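Side-chain contacts in kynurenine formamidase (Bacillus anthracis, PDB 4CO9), which catalyses the hydrolysis of N-formyl-L-kynurenine to L-kynurenine and formate, the second step of tryptophan degradation by the kynurenine pathway, using two zinc ions per subunit: residues Leu33-Lys36 with Glu37-Gly40; Thr48-Ile51 with His52-Thr55; His116-Ala119 with Asn120-Pro123; His163-Leu166 with Phe167-Ile171. All coordinates share one frame; numbering follows the deposited sequence.

Contact 1 of 4, residues Leu33-Lys36 with Glu37-Gly40. With MG (magnesium ion), chain Q.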
ATOM      1  N   LEU C  33     -10.692  -3.642 -18.586  1.00 13.61           N
ATOM      2  CA  LEU C  33     -10.336  -3.859 -19.994  1.00 13.94           C
ATOM      3  C   LEU C  33     -11.168  -4.953 -20.630  1.00 14.11           C
ATOM      4  O   LEU C  33     -11.514  -4.887 -21.804  1.00 13.78           O
ATOM      5  CB  LEU C  33      -8.889  -4.282 -20.152  1.00 15.26           C
ATOM      6  CG  LEU C  33      -7.771  -3.293 -19.842  1.00 15.98           C
ATOM      7  CD1 LEU C  33      -6.385  -3.867 -20.119  1.00 16.14           C
ATOM      8  CD2 LEU C  33      -7.986  -2.017 -20.628  1.00 16.20           C
ATOM      9  N   TRP C  34     -11.367  -6.019 -19.871  1.00 13.73           N
ATOM     10  CA  TRP C  34     -11.976  -7.228 -20.391  1.00 13.33           C
ATOM     11  C   TRP C  34     -12.821  -7.804 -19.260  1.00 12.71           C
ATOM     12  O   TRP C  34     -12.295  -8.169 -18.221  1.00 12.58           O
ATOM     13  CB  TRP C  34     -10.806  -8.127 -20.795  1.00 13.51           C
ATOM     14  CG  TRP C  34     -11.076  -9.268 -21.764  1.00 13.48           C
ATOM     15  CD1 TRP C  34     -10.734 -10.601 -21.597  1.00 13.59           C
ATOM     16  CD2 TRP C  34     -11.718  -9.184 -23.047  1.00 13.61           C
ATOM     17  NE1 TRP C  34     -11.140 -11.327 -22.689  1.00 13.40           N
ATOM     18  CE2 TRP C  34     -11.741 -10.492 -23.591  1.00 13.61           C
ATOM     19  CE3 TRP C  34     -12.275  -8.136 -23.789  1.00 13.91           C
ATOM     20  CZ2 TRP C  34     -12.305 -10.775 -24.843  1.00 13.86           C
ATOM     21  CZ3 TRP C  34     -12.852  -8.422 -25.032  1.00 14.25           C
ATOM     22  CH2 TRP C  34     -12.857  -9.732 -25.542  1.00 14.21           C
ATOM     23  N   SER C  35     -14.135  -7.810 -19.469  1.00 13.00           N
ATOM     24  CA  SER C  35     -15.123  -8.140 -18.442  1.00 12.76           C
ATOM     25  C   SER C  35     -15.192  -9.645 -18.211  1.00 12.70           C
ATOM     26  O   SER C  35     -14.739 -10.428 -19.048  1.00 11.96           O
ATOM     27  CB  SER C  35     -16.489  -7.650 -18.889  1.00 13.30           C
ATOM     28  OG  SER C  35     -16.970  -8.413 -19.978  1.00 13.17           O
ATOM     29  N   LYS C  36     -15.791 -10.049 -17.101  1.00 12.23           N
ATOM     30  CA  LYS C  36     -16.055 -11.463 -16.857  1.00 12.70           C
ATOM     31  C   LYS C  36     -16.919 -12.087 -17.968  1.00 13.35           C
ATOM     32  O   LYS C  36     -16.721 -13.249 -18.334  1.00 13.03           O
ATOM     33  CB  LYS C  36     -16.718 -11.654 -15.487  1.00 12.36           C
ATOM     34  CG  LYS C  36     -17.106 -13.088 -15.188  1.00 12.83           C
ATOM     35  CD  LYS C  36     -17.519 -13.292 -13.739  1.00 12.69           C
ATOM     36  CE  LYS C  36     -17.858 -14.751 -13.520  1.00 12.90           C
ATOM     37  NZ  LYS C  36     -18.183 -15.043 -12.105  1.00 13.32           N
ATOM     38  N   GLU C  37     -17.877 -11.327 -18.489  1.00 14.49           N
ATOM     39  CA  GLU C  37     -18.714 -11.794 -19.607  1.00 16.87           C
ATOM     40  C   GLU C  37     -17.867 -12.066 -20.844  1.00 15.90           C
ATOM     41  O   GLU C  37     -18.017 -13.099 -21.485  1.00 15.00           O
ATOM     42  CB  GLU C  37     -19.774 -10.758 -19.934  1.00 19.80           C
ATOM     43  CG  GLU C  37     -20.888 -11.221 -20.833  1.00 23.42           C
ATOM     44  CD  GLU C  37     -21.749 -10.068 -21.329  1.00 27.69           C
ATOM     45  OE1 GLU C  37     -21.724  -8.971 -20.716  1.00 30.09           O
ATOM     46  OE2 GLU C  37     -22.467 -10.250 -22.337  1.00 33.33           O
ATOM     47  N   GLU C  38     -16.947 -11.156 -21.138  1.00 15.61           N
ATOM     48  CA  GLU C  38     -16.018 -11.322 -22.265  1.00 15.42           C
ATOM     49  C   GLU C  38     -14.981 -12.435 -22.066  1.00 14.69           C
ATOM     50  O   GLU C  38     -14.752 -13.230 -22.981  1.00 15.17           O
ATOM     51  CB  GLU C  38     -15.329  -9.987 -22.601  1.00 15.83           C
ATOM     52  CG  GLU C  38     -16.334  -8.908 -23.090  1.00 16.12           C
ATOM     53  CD  GLU C  38     -15.812  -7.503 -23.071  1.00 16.63           C
ATOM     54  OE1 GLU C  38     -14.940  -7.147 -22.247  1.00 16.52           O
ATOM     55  OE2 GLU C  38     -16.327  -6.746 -23.912  1.00 17.80           O
ATOM     56  N   SER C  39     -14.356 -12.484 -20.899  1.00 13.29           N
ATOM     57  CA  SER C  39     -13.278 -13.432 -20.640  1.00 13.02           C
ATOM     58  C   SER C  39     -13.798 -14.838 -20.326  1.00 12.76           C
ATOM     59  O   SER C  39     -13.067 -15.803 -20.460  1.00 12.19           O
ATOM     60  CB  SER C  39     -12.415 -12.969 -19.454  1.00 12.50           C
ATOM     61  OG  SER C  39     -13.115 -13.070 -18.221  1.00 11.85           O
ATOM     62  N   GLY C  40     -15.019 -14.918 -19.809  1.00 12.84           N
ATOM     63  CA  GLY C  40     -15.560 -16.161 -19.308  1.00 13.14           C
ATOM     64  C   GLY C  40     -15.132 -16.519 -17.894  1.00 13.55           C
ATOM     65  O   GLY C  40     -15.425 -17.611 -17.434  1.00 14.29           O
TER
HETATM   66 MG    MG Q1210     -16.964 -18.828 -16.846  1.00 27.94          MG
HETATM   67  O   HOH W   1     -19.099  -7.057 -21.144  1.00 23.27           O
HETATM   68  O   HOH W   2     -15.630 -20.440 -17.630  1.00 22.86           O
HETATM   69  O   HOH W   3     -15.841 -18.823 -14.756  1.00 19.57           O
HETATM   70  O   HOH W   4     -18.025 -20.545 -15.992  1.00 21.14           O
HETATM   71  O   HOH W   5     -18.211 -17.291 -16.154  1.00 16.90           O
HETATM   72  O   HOH W   6     -17.684 -19.105 -18.730  1.00 20.43           O

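Contact 2 of 4, residues Thr48-Ile51 with His52-Thr55. With ZN (zinc ion), chain P.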
ATOM      1  N   THR C  48      -3.776   3.042 -14.267  1.00 10.01           N
ATOM      2  CA  THR C  48      -2.820   4.020 -14.769  1.00  9.81           C
ATOM      3  C   THR C  48      -2.894   5.260 -13.881  1.00  9.39           C
ATOM      4  O   THR C  48      -3.973   5.812 -13.690  1.00  9.19           O
ATOM      5  CB  THR C  48      -3.163   4.408 -16.222  1.00 10.01           C
ATOM      6  OG1 THR C  48      -3.192   3.230 -17.035  1.00 10.12           O
ATOM      7  CG2 THR C  48      -2.100   5.352 -16.798  1.00 10.70           C
ATOM      8  N   MET C  49      -1.766   5.706 -13.344  1.00  8.90           N
ATOM      9  CA  MET C  49      -1.769   6.874 -12.478  1.00  8.75           C
ATOM     10  C   MET C  49      -0.398   7.526 -12.345  1.00  8.30           C
ATOM     11  O   MET C  49       0.636   6.882 -12.578  1.00  8.15           O
ATOM     12  CB  MET C  49      -2.267   6.488 -11.069  1.00  8.94           C
ATOM     13  CG  MET C  49      -1.352   5.523 -10.321  1.00  9.00           C
ATOM     14  SD  MET C  49      -2.078   4.852  -8.786  1.00  9.45           S
ATOM     15  CE  MET C  49      -2.196   6.347  -7.849  1.00  9.28           C
ATOM     16  N   SER C  50      -0.401   8.813 -11.992  1.00  7.91           N
ATOM     17  CA  SER C  50       0.803   9.456 -11.474  1.00  7.75           C
ATOM     18  C   SER C  50       1.076   8.908 -10.089  1.00  7.48           C
ATOM     19  O   SER C  50       0.147   8.645  -9.336  1.00  7.37           O
ATOM     20  CB  SER C  50       0.652  10.966 -11.375  1.00  7.78           C
ATOM     21  OG  SER C  50       1.768  11.537 -10.693  1.00  7.72           O
ATOM     22  N   ILE C  51       2.351   8.761  -9.759  1.00  7.52           N
ATOM     23  CA  ILE C  51       2.811   8.424  -8.406  1.00  7.49           C
ATOM     24  C   ILE C  51       2.226   9.376  -7.336  1.00  7.86           C
ATOM     25  O   ILE C  51       1.839   8.955  -6.215  1.00  8.09           O
ATOM     26  CB  ILE C  51       4.354   8.447  -8.415  1.00  7.32           C
ATOM     27  CG1 ILE C  51       4.886   7.253  -9.251  1.00  7.18           C
ATOM     28  CG2 ILE C  51       4.907   8.426  -6.996  1.00  7.25           C
ATOM     29  CD1 ILE C  51       4.627   5.856  -8.667  1.00  7.12           C
ATOM     30  N   HIS C  52       2.119  10.645  -7.701  1.00  8.12           N
ATOM     31  CA  HIS C  52       1.737  11.681  -6.751  1.00  8.48           C
ATOM     32  C   HIS C  52       0.252  11.980  -6.875  1.00  8.66           C
ATOM     33  O   HIS C  52      -0.164  13.103  -7.147  1.00  9.60           O
ATOM     34  CB  HIS C  52       2.605  12.924  -6.989  1.00  8.59           C
ATOM     35  CG  HIS C  52       4.075  12.632  -6.930  1.00  8.50           C
ATOM     36  ND1 HIS C  52       4.842  12.852  -5.804  1.00  8.59           N
ATOM     37  CD2 HIS C  52       4.909  12.101  -7.852  1.00  8.42           C
ATOM     38  CE1 HIS C  52       6.085  12.464  -6.029  1.00  8.63           C
ATOM     39  NE2 HIS C  52       6.151  12.007  -7.267  1.00  8.57           N
ATOM     40  N   THR C  53      -0.554  10.949  -6.671  1.00  8.36           N
ATOM     41  CA  THR C  53      -2.002  11.052  -6.719  1.00  8.03           C
ATOM     42  C   THR C  53      -2.525  10.514  -5.415  1.00  7.51           C
ATOM     43  O   THR C  53      -2.127   9.445  -4.991  1.00  7.53           O
ATOM     44  CB  THR C  53      -2.579  10.187  -7.864  1.00  8.20           C
ATOM     45  OG1 THR C  53      -1.951  10.563  -9.079  1.00  8.12           O
ATOM     46  CG2 THR C  53      -4.091  10.362  -8.013  1.00  8.26           C
ATOM     47  N   GLY C  54      -3.459  11.239  -4.809  1.00  7.22           N
ATOM     48  CA  GLY C  54      -4.057  10.812  -3.570  1.00  6.96           C
ATOM     49  C   GLY C  54      -3.021  10.789  -2.479  1.00  6.81           C
ATOM     50  O   GLY C  54      -1.997  11.477  -2.556  1.00  6.81           O
ATOM     51  N   THR C  55      -3.266   9.961  -1.478  1.00  6.71           N
ATOM     52  CA  THR C  55      -2.383   9.839  -0.339  1.00  6.75           C
ATOM     53  C   THR C  55      -1.152   9.062  -0.783  1.00  6.72           C
ATOM     54  O   THR C  55      -1.268   7.947  -1.294  1.00  6.38           O
ATOM     55  CB  THR C  55      -3.113   9.126   0.807  1.00  6.85           C
ATOM     56  OG1 THR C  55      -4.346   9.811   1.057  1.00  6.82           O
ATOM     57  CG2 THR C  55      -2.279   9.132   2.067  1.00  6.94           C
TER
HETATM   58 ZN    ZN P 402       4.477  13.838  -3.882  1.00 22.07          ZN
HETATM   59  O   HOH W   7       5.417  15.609  -4.318  1.00  9.58           O

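Contact 3 of 4, residues His116-Ala119 with Asn120-Pro123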
ATOM      1  N   HIS C 116      -7.503  22.493   2.553  1.00 18.82           N
ATOM      2  CA  HIS C 116      -8.103  22.101   1.285  1.00 19.36           C
ATOM      3  C   HIS C 116      -9.169  21.029   1.513  1.00 20.42           C
ATOM      4  O   HIS C 116     -10.352  21.353   1.634  1.00 19.52           O
ATOM      5  CB  HIS C 116      -7.023  21.656   0.290  1.00 19.13           C
ATOM      6  CG  HIS C 116      -7.555  21.356  -1.077  1.00 19.34           C
ATOM      7  ND1 HIS C 116      -8.184  22.305  -1.859  1.00 19.70           N
ATOM      8  CD2 HIS C 116      -7.546  20.215  -1.804  1.00 19.67           C
ATOM      9  CE1 HIS C 116      -8.550  21.755  -3.003  1.00 19.91           C
ATOM     10  NE2 HIS C 116      -8.180  20.486  -2.992  1.00 19.45           N
ATOM     11  N   GLY C 117      -8.758  19.764   1.602  1.00 20.14           N
ATOM     12  CA  GLY C 117      -9.691  18.685   1.923  1.00 21.23           C
ATOM     13  C   GLY C 117     -10.680  18.287   0.831  1.00 21.16           C
ATOM     14  O   GLY C 117     -11.636  17.580   1.113  1.00 21.63           O
ATOM     15  N   LYS C 118     -10.453  18.725  -0.407  1.00 21.43           N
ATOM     16  CA  LYS C 118     -11.270  18.291  -1.545  1.00 21.32           C
ATOM     17  C   LYS C 118     -10.423  17.465  -2.510  1.00 20.01           C
ATOM     18  O   LYS C 118      -9.700  18.016  -3.356  1.00 19.00           O
ATOM     19  CB  LYS C 118     -11.871  19.495  -2.256  1.00 23.58           C
ATOM     20  CG  LYS C 118     -12.812  20.300  -1.369  1.00 25.33           C
ATOM     21  CD  LYS C 118     -13.302  21.570  -2.033  1.00 27.39           C
ATOM     22  CE  LYS C 118     -12.250  22.665  -1.902  1.00 28.92           C
ATOM     23  NZ  LYS C 118     -12.766  23.983  -2.365  1.00 30.78           N
ATOM     24  N   ALA C 119     -10.510  16.139  -2.383  1.00 18.97           N
ATOM     25  CA  ALA C 119      -9.612  15.224  -3.113  1.00 17.88           C
ATOM     26  C   ALA C 119      -9.783  15.335  -4.634  1.00 17.48           C
ATOM     27  O   ALA C 119      -8.865  15.016  -5.392  1.00 15.52           O
ATOM     28  CB  ALA C 119      -9.829  13.784  -2.665  1.00 17.51           C
ATOM     29  N   ASN C 120     -10.960  15.769  -5.066  1.00 17.88           N
ATOM     30  CA  ASN C 120     -11.291  15.815  -6.483  1.00 19.43           C
ATOM     31  C   ASN C 120     -11.028  17.191  -7.116  1.00 18.72           C
ATOM     32  O   ASN C 120     -11.347  17.407  -8.280  1.00 17.34           O
ATOM     33  CB  ASN C 120     -12.738  15.338  -6.698  1.00 21.63           C
ATOM     34  CG  ASN C 120     -12.954  13.870  -6.271  1.00 24.42           C
ATOM     35  OD1 ASN C 120     -11.998  13.130  -5.990  1.00 27.88           O
ATOM     36  ND2 ASN C 120     -14.213  13.440  -6.241  1.00 25.86           N
ATOM     37  N   GLU C 121     -10.418  18.103  -6.356  1.00 19.02           N
ATOM     38  CA  GLU C 121      -9.928  19.366  -6.903  1.00 19.68           C
ATOM     39  C   GLU C 121      -8.475  19.578  -6.508  1.00 18.81           C
ATOM     40  O   GLU C 121      -8.075  19.232  -5.402  1.00 17.64           O
ATOM     41  CB  GLU C 121     -10.748  20.536  -6.371  1.00 22.23           C
ATOM     42  CG  GLU C 121     -12.236  20.440  -6.689  1.00 25.09           C
ATOM     43  CD  GLU C 121     -13.025  21.604  -6.110  1.00 27.38           C
ATOM     44  OE1 GLU C 121     -12.406  22.643  -5.787  1.00 28.55           O
ATOM     45  OE2 GLU C 121     -14.262  21.464  -5.962  1.00 29.94           O
ATOM     46  N   PHE C 122      -7.689  20.160  -7.407  1.00 17.96           N
ATOM     47  CA  PHE C 122      -6.337  20.538  -7.050  1.00 18.06           C
ATOM     48  C   PHE C 122      -6.354  21.972  -6.532  1.00 18.21           C
ATOM     49  O   PHE C 122      -6.904  22.849  -7.185  1.00 17.25           O
ATOM     50  CB  PHE C 122      -5.400  20.393  -8.246  1.00 18.17           C
ATOM     51  CG  PHE C 122      -3.961  20.326  -7.853  1.00 18.24           C
ATOM     52  CD1 PHE C 122      -3.442  19.168  -7.299  1.00 18.43           C
ATOM     53  CD2 PHE C 122      -3.135  21.438  -7.983  1.00 18.63           C
ATOM     54  CE1 PHE C 122      -2.119  19.117  -6.914  1.00 18.68           C
ATOM     55  CE2 PHE C 122      -1.809  21.389  -7.605  1.00 18.19           C
ATOM     56  CZ  PHE C 122      -1.302  20.229  -7.065  1.00 18.45           C
ATOM     57  N   PRO C 123      -5.757  22.218  -5.348  1.00 19.18           N
ATOM     58  CA  PRO C 123      -5.799  23.577  -4.787  1.00 19.96           C
ATOM     59  C   PRO C 123      -4.986  24.610  -5.569  1.00 20.48           C
ATOM     60  O   PRO C 123      -4.060  24.264  -6.286  1.00 19.23           O
ATOM     61  CB  PRO C 123      -5.202  23.402  -3.390  1.00 20.11           C
ATOM     62  CG  PRO C 123      -4.286  22.231  -3.519  1.00 20.08           C
ATOM     63  CD  PRO C 123      -4.932  21.314  -4.528  1.00 19.45           C
TER

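Contact 4 of 4, residues His163-Leu166 with Phe167-Ile171. With ZN (zinc ion), chain O.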
ATOM      1  N   HIS C 163      11.189  20.016   0.698  1.00 14.52           N
ATOM      2  CA  HIS C 163      11.500  18.627   0.310  1.00 14.10           C
ATOM      3  C   HIS C 163      12.982  18.316   0.559  1.00 14.43           C
ATOM      4  O   HIS C 163      13.329  17.317   1.188  1.00 13.85           O
ATOM      5  CB  HIS C 163      11.220  18.367  -1.163  1.00 13.70           C
ATOM      6  CG  HIS C 163       9.775  18.189  -1.499  1.00 13.08           C
ATOM      7  ND1 HIS C 163       8.944  19.248  -1.776  1.00 13.00           N
ATOM      8  CD2 HIS C 163       9.020  17.071  -1.636  1.00 12.95           C
ATOM      9  CE1 HIS C 163       7.741  18.794  -2.081  1.00 12.82           C
ATOM     10  NE2 HIS C 163       7.760  17.477  -1.998  1.00 12.64           N
ATOM     11  N   HIS C 164      13.846  19.179   0.046  1.00 15.26           N
ATOM     12  CA  HIS C 164      15.284  18.975   0.149  1.00 16.90           C
ATOM     13  C   HIS C 164      15.765  18.963   1.597  1.00 17.45           C
ATOM     14  O   HIS C 164      16.522  18.080   1.990  1.00 18.01           O
ATOM     15  CB  HIS C 164      16.048  20.046  -0.651  1.00 17.33           C
ATOM     16  CG  HIS C 164      16.120  19.764  -2.114  1.00 17.21           C
ATOM     17  ND1 HIS C 164      15.214  20.280  -3.015  1.00 17.65           N
ATOM     18  CD2 HIS C 164      16.983  19.013  -2.833  1.00 17.51           C
ATOM     19  CE1 HIS C 164      15.527  19.862  -4.227  1.00 17.31           C
ATOM     20  NE2 HIS C 164      16.598  19.099  -4.147  1.00 17.39           N
ATOM     21  N   GLN C 165      15.339  19.948   2.383  1.00 18.58           N
ATOM     22  CA  GLN C 165      15.817  20.059   3.751  1.00 19.40           C
ATOM     23  C   GLN C 165      15.307  18.913   4.613  1.00 18.86           C
ATOM     24  O   GLN C 165      16.049  18.385   5.447  1.00 18.13           O
ATOM     25  CB  GLN C 165      15.459  21.416   4.353  1.00 21.11           C
ATOM     26  CG  GLN C 165      16.315  22.554   3.815  1.00 22.42           C
ATOM     27  CD  GLN C 165      17.801  22.285   4.000  1.00 23.80           C
ATOM     28  OE1 GLN C 165      18.264  22.051   5.115  1.00 26.07           O
ATOM     29  NE2 GLN C 165      18.548  22.291   2.903  1.00 24.88           N
ATOM     30  N   LEU C 166      14.053  18.518   4.403  1.00 18.55           N
ATOM     31  CA  LEU C 166      13.490  17.410   5.160  1.00 17.59           C
ATOM     32  C   LEU C 166      14.307  16.152   4.947  1.00 17.65           C
ATOM     33  O   LEU C 166      14.801  15.555   5.911  1.00 17.80           O
ATOM     34  CB  LEU C 166      12.019  17.175   4.797  1.00 17.29           C
ATOM     35  CG  LEU C 166      11.052  18.227   5.327  1.00 17.00           C
ATOM     36  CD1 LEU C 166       9.679  18.088   4.678  1.00 16.47           C
ATOM     37  CD2 LEU C 166      10.938  18.157   6.839  1.00 17.24           C
ATOM     38  N   PHE C 167      14.511  15.769   3.695  1.00 17.73           N
ATOM     39  CA  PHE C 167      15.280  14.560   3.441  1.00 19.13           C
ATOM     40  C   PHE C 167      16.767  14.706   3.847  1.00 20.40           C
ATOM     41  O   PHE C 167      17.376  13.729   4.284  1.00 19.31           O
ATOM     42  CB  PHE C 167      15.043  13.962   2.037  1.00 19.34           C
ATOM     43  CG  PHE C 167      13.958  12.881   2.006  1.00 18.72           C
ATOM     44  CD1 PHE C 167      14.225  11.597   2.447  1.00 19.02           C
ATOM     45  CD2 PHE C 167      12.676  13.156   1.541  1.00 19.04           C
ATOM     46  CE1 PHE C 167      13.248  10.607   2.409  1.00 18.63           C
ATOM     47  CE2 PHE C 167      11.693  12.166   1.498  1.00 18.59           C
ATOM     48  CZ  PHE C 167      11.984  10.894   1.931  1.00 18.42           C
ATOM     49  N   LYS C 168      17.322  15.915   3.774  1.00 22.24           N
ATOM     50  CA  LYS C 168      18.689  16.167   4.272  1.00 24.24           C
ATOM     51  C   LYS C 168      18.802  15.818   5.754  1.00 24.24           C
ATOM     52  O   LYS C 168      19.886  15.490   6.233  1.00 24.70           O
ATOM     53  CB  LYS C 168      19.049  17.634   4.074  0.50 25.75           C
ATOM     54  CG  LYS C 168      20.534  17.978   4.100  0.50 27.71           C
ATOM     55  CD  LYS C 168      20.749  19.493   4.044  0.50 28.88           C
ATOM     56  CE  LYS C 168      21.856  19.900   3.078  0.50 29.55           C
ATOM     57  NZ  LYS C 168      23.160  19.298   3.417  0.50 30.19           N
ATOM     58  N   HIS C 169      17.693  15.940   6.479  1.00 24.32           N
ATOM     59  CA  HIS C 169      17.650  15.654   7.912  1.00 24.57           C
ATOM     60  C   HIS C 169      16.963  14.331   8.234  1.00 25.43           C
ATOM     61  O   HIS C 169      16.502  14.131   9.349  1.00 24.67           O
ATOM     62  CB  HIS C 169      16.961  16.795   8.644  1.00 25.21           C
ATOM     63  CG  HIS C 169      17.765  18.054   8.671  1.00 25.99           C
ATOM     64  ND1 HIS C 169      17.732  18.976   7.649  1.00 25.04           N
ATOM     65  CD2 HIS C 169      18.634  18.537   9.592  1.00 26.65           C
ATOM     66  CE1 HIS C 169      18.540  19.979   7.940  1.00 26.79           C
ATOM     67  NE2 HIS C 169      19.101  19.737   9.113  1.00 27.56           N
ATOM     68  N   SER C 170      16.906  13.448   7.243  1.00 24.68           N
ATOM     69  CA  SER C 170      16.364  12.108   7.387  1.00 24.59           C
ATOM     70  C   SER C 170      14.872  12.079   7.721  1.00 21.88           C
ATOM     71  O   SER C 170      14.402  11.115   8.302  1.00 21.19           O
ATOM     72  CB  SER C 170      17.176  11.309   8.419  1.00 25.69           C
ATOM     73  OG  SER C 170      18.464  11.049   7.907  1.00 27.19           O
ATOM     74  N   ILE C 171      14.148  13.126   7.328  1.00 19.19           N
ATOM     75  CA  ILE C 171      12.713  13.198   7.551  1.00 17.27           C
ATOM     76  C   ILE C 171      11.988  12.866   6.252  1.00 15.47           C
ATOM     77  O   ILE C 171      12.138  13.548   5.249  1.00 14.42           O
ATOM     78  CB  ILE C 171      12.253  14.582   8.005  1.00 17.16           C
ATOM     79  CG1 ILE C 171      13.005  14.989   9.268  1.00 17.79           C
ATOM     80  CG2 ILE C 171      10.747  14.582   8.238  1.00 17.10           C
ATOM     81  CD1 ILE C 171      12.771  16.423   9.681  1.00 18.20           C
TER
HETATM   82 ZN    ZN O 401       5.998  16.134  -2.449  1.00 23.31          ZN
HETATM   83  O   HOH W   7       5.417  15.609  -4.318  1.00  9.58           O
HETATM   84  O   HOH W   8       4.919  18.178  -3.485  1.00 18.80           O

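Contact 1 of 4, residues Leu33-Lys36 with Glu37-Gly40
Ser35 and Glu38 form a capping box at the start of the short helix 36-39, and the tight half of the contact is built round it. Ser35 is the N-cap: with chi1 at 70°, OG lies between its own backbone N and carbonyl carbon and accepts from Glu38 N at 3.0 Å. The return bond runs from Ser35 N to Glu38 OE1, also 3.0 Å and almost straight (174° at the hydrogen); it arrives on the anti side, somewhat out of the carboxylate plane. The same Glu38 side chain passes over the Trp34 indole, where CB stands 3.5 Å from the centroid of the six-membered ring and only 3° off its normal, a CH-pi contact. Further along, Glu38 OE1 comes within 3.2 Å of Trp34 CE3. Ser39 CB lies 3.6 Å from Trp34 CD1, above and just outside the rim of the five-membered ring.

The other side is looser and wetter. A water is shared by Ser35 OG and Glu37 OE1, the extended Lys36 leaves the turn for Phe63 O of the second subunit, and Gly40 O binds a magnesium ion at 2.0 Å whose other five ligands are waters. Gly40, at positive phi, ends the helix. The box satisfies the backbone N-H of the N-cap, Ser35, and that of Glu38 by side-chain oxygens, and the carboxylate of Glu38, near the helix N-terminus, would probably be stabilised in its charged form.

Contact 2 of 4, residues Thr48-Ile51 with His52-Thr55
With chi1 at 172°, Ser50 carries OG beside its carbonyl carbon, where it accepts from His52 N; Thr53, with chi1 at -55°, turns OG1 back to donate to Ser50 O. His52 N lies 3.1 Å from Ser50 OG, and Thr53 OG1 2.9 Å from Ser50 O, the latter donor 40° out of the carbonyl plane. Within the same stretch the chain makes an inverse gamma turn centred on His52, closed by a weak bond from Thr53 N to Ile51 O. The imidazole has Ile51 CG2 over one face, 4.0 Å from the centroid, a CH-pi contact displaced toward the rim. His52 ND1 binds zinc at 2.2 Å, while NE2 is hydrogen-bonded to Asp200, a second-shell carboxylate that fixes the ring's rotation. Ser50 OG has a further partner in Asp25. Met49 CE packs 3.9 Å from Thr53 CB.

His56, Asp58 and Glu175 join His52 and a water round this zinc, and the ring of His62, the probable proton donor or acceptor, lies against that of His52. The turn follows strand 44-50, which extends its sheet by antiparallel pairing with a strand of the second subunit, and leads into strand 56-58 of the large mixed sheet.

Contact 3 of 4, residues His116-Ala119 with Asn120-Pro123
His116 and Pro123 face each other across a surface loop whose two arms run back past each other, a local contact between strands 108-112 and 128-129 that is closed by a type I beta turn from Lys118 to Glu121. The turn is evidenced by the bond from Glu121 N to Lys118 O, 3.1 Å. Beyond it the imidazole spans the two arms. A chi1 of -175° places the ring beside the carbonyl carbon of His116, and NE2 donates to Glu121 O at 2.7 Å with an angle of 152° at the hydrogen; the donor lies above the plane of that carbonyl, 48° out of it. Pro123 CB sits over one face of the His116 ring, 3.8 Å from the centroid, a CH-pi contact, while Lys118 N lies over the opposite face. The side chains of the turn's two end residues make only a long salt bridge, Lys118 NZ to Glu121 OE1, 3.7 Å.

Phe122 points its side chain away from this bend and meets the ring of Trp22, a substrate-binding residue, which is consistent with the loop backing that part of the substrate site. The chemistry is that of a turn closed by its own backbone bond and braced by an imidazole: its N-H engages a carbonyl and its faces are packed, which restricts ring rotation, whereas the long ion pair probably adds little.

Contact 4 of 4, residues His163-Leu166 with Phe167-Ile171
Helix 161-168 keeps its helical bonds as far as Phe167 N to His163 O (3.2 Å, 175° at the hydrogen) and Lys168 N to His164 O, and then the chain leaves helical geometry at His169. The His169 side chain folds back on the last turn: with chi1 at -70° its CG lies beside the backbone N, and ND1 donates to Gln165 O at 2.8 Å, with that oxygen exactly in the ring plane. His169 N bonds Leu166 O at 3.0 Å and Gln165 O weakly. Gln165 runs alongside His169, Gln165 OE1 being 3.5 Å from His169 CE1 and the amide turned 67° from the imidazole.

The helix ends in a Schellman motif. Ser170, at positive phi, is the C-prime residue; Ile171 N returns to Leu166 O at 2.9 Å, and Ser170 N to Phe167 O. Leu166 O accepts from both His169 N and Ile171 N, which approach from opposite faces of the carbonyl plane. This reversal brings Ile171 against the helix, its CD1 meeting Leu166 CD2 at 3.8 Å, and both side chains also lie on Ile145 of strand 144-147. The helix is the crossover of the beta-alpha-beta unit between strands 144-147 and 172-175.

At the other end, His163 points into the active site, where NE2 binds the second zinc at 2.3 Å together with Asp58, Glu175 and two waters. Its ND1 is hydrogen-bonded to the second-shell Asp153, which fixes how the ring is turned toward the metal.

Contacts 2 and 4 hold the metal chemistry: each supplies a histidine to one of the two zinc ions, and one water binds both ions, though the contacts' nearest atoms are about 7 Å apart. Contact 2 is wholly buried and contact 4 partly so. Contacts 1 and 3 lie at the surface, one at a helix start, the other in a loop. Contact 1 lies farthest out, its centre about 35 Å from the chain's centre, yet it shares the sheet of strands 29-34 and 44-50 with contact 2, and both touch the second subunit. A helix start in contact 1 is capped by side chains, a helix end in contact 4 mainly by backbone. Contact 3 relies instead on an imidazole bridging two loop arms.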